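Local coordinates for protein KP700603 (PDB 5KVK), which is of unknown function but belongs to the competence-damaged protein (CinA) superfamily, with a possible part in outer membrane biogenesis, at residues A[94-97]-A[98-101]. Residues are numbered along the deposited sequence; the frame is centred on the assembly and turned at random.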
loop_
_atom_site.group_PDB
_atom_site.type_symbol
_atom_site.label_atom_id
_atom_site.label_comp_id
_atom_site.label_asym_id
_atom_site.label_seq_id
_atom_site.Cartn_x
_atom_site.Cartn_y
_atom_site.Cartn_z
ATOM N N THR A 94 -9.655 -2.472 13.030
ATOM C CA THR A 94 -11.099 -2.639 12.824
ATOM C C THR A 94 -11.511 -1.964 11.515
ATOM O O THR A 94 -12.382 -2.458 10.785
ATOM C CB THR A 94 -11.837 -2.012 13.988
ATOM O OG1 THR A 94 -11.491 -2.691 15.200
ATOM C CG2 THR A 94 -13.363 -2.072 13.778
ATOM N N GLY A 95 -10.956 -0.775 11.241
ATOM C CA GLY A 95 -11.380 -0.062 10.050
ATOM C C GLY A 95 -11.059 -0.835 8.782
ATOM O O GLY A 95 -11.894 -0.917 7.874
ATOM N N ILE A 96 -9.873 -1.437 8.725
ATOM C CA ILE A 96 -9.525 -2.117 7.472
ATOM C C ILE A 96 -10.183 -3.507 7.419
ATOM O O ILE A 96 -10.588 -3.963 6.340
ATOM C CB ILE A 96 -7.997 -2.198 7.267
ATOM C CG1 ILE A 96 -7.613 -2.712 5.837
ATOM C CG2 ILE A 96 -7.341 -3.031 8.354
ATOM C CD1 ILE A 96 -8.196 -1.820 4.699
ATOM N N LEU A 97 -10.343 -4.169 8.555
ATOM C CA LEU A 97 -11.070 -5.440 8.571
ATOM C C LEU A 97 -12.469 -5.253 7.991
ATOM O O LEU A 97 -12.973 -6.067 7.182
ATOM C CB LEU A 97 -11.140 -5.968 10.025
ATOM C CG LEU A 97 -11.792 -7.339 10.180
ATOM C CD1 LEU A 97 -10.837 -8.383 9.628
ATOM C CD2 LEU A 97 -12.182 -7.678 11.626
ATOM N N THR A 98 -13.131 -4.179 8.394
ATOM C CA THR A 98 -14.507 -3.957 7.950
ATOM C C THR A 98 -14.557 -3.500 6.494
ATOM O O THR A 98 -15.412 -3.968 5.715
ATOM C CB THR A 98 -15.195 -2.914 8.832
ATOM O OG1 THR A 98 -15.129 -3.313 10.211
ATOM C CG2 THR A 98 -16.677 -2.731 8.393
ATOM N N LEU A 99 -13.653 -2.585 6.113
ATOM C CA LEU A 99 -13.631 -2.101 4.729
ATOM C C LEU A 99 -13.389 -3.248 3.757
ATOM O O LEU A 99 -14.101 -3.386 2.755
ATOM C CB LEU A 99 -12.555 -1.045 4.579
ATOM C CG LEU A 99 -12.241 -0.621 3.158
ATOM C CD1 LEU A 99 -13.493 -0.103 2.501
ATOM C CD2 LEU A 99 -11.125 0.454 3.297
ATOM N N ALA A 100 -12.417 -4.116 4.074
ATOM C CA ALA A 100 -11.955 -5.155 3.148
ATOM C C ALA A 100 -12.811 -6.414 3.204
ATOM O O ALA A 100 -12.699 -7.271 2.323
ATOM C CB ALA A 100 -10.482 -5.505 3.484
ATOM N N GLY A 101 -13.678 -6.551 4.201
ATOM C CA GLY A 101 -14.420 -7.789 4.343
ATOM C C GLY A 101 -13.546 -9.024 4.521
ATOM O O GLY A 101 -13.903 -10.130 4.054
#
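The last turns of helix 86-100, which packs on the mixed beta-sheet, are tied by i to i+4 bonds, and Thr94 O takes two of its bonds from Thr98. Thr98 N donates to Thr94 O at 3.0 Å. Thr98 is modelled in two conformers, and in this one the hydroxyl Thr98 OG1 also donates to Thr94 O, at 2.9 Å. The two donors come in from opposite faces of the carbonyl plane, the hydroxyl tilted 24° from it. With chi1 at -56°, OG1 lies beside its own backbone N and is turned back toward the preceding turn, while CG2 extends anti to that N. The side chains of Thr94 and Thr98 run side by side. Next along the helix, Leu99 N bonds to Gly95 O at 3.0 Å and Ala100 N to Ile96 O at 2.9 Å. The methyl Ile96 CD1 meets the methyl Leu99 CD2 at 4.0 Å, the two side chains passing each other at a slant. Ile96 is buried against strands 30-34, 55-61 and 104-110, where it touches Thr31, Ala33, Thr57, Val59 and Ala105, and Ala100 also reaches Thr31 and Thr57. Leu99 O accepts a bond from Asn69 ND2 of the second subunit, so this helix end also meets the dimer partner. Gly101 then leaves helical geometry with positive phi (59°), a conformation that favours glycine, and the chain turns off toward strand 104-110. The backbone bond from Thr98 N is thus the lasting tie to Thr94 O, and the hydroxyl adds a second in this conformer, while Ile96 and Ala100 pack the helix on the strands.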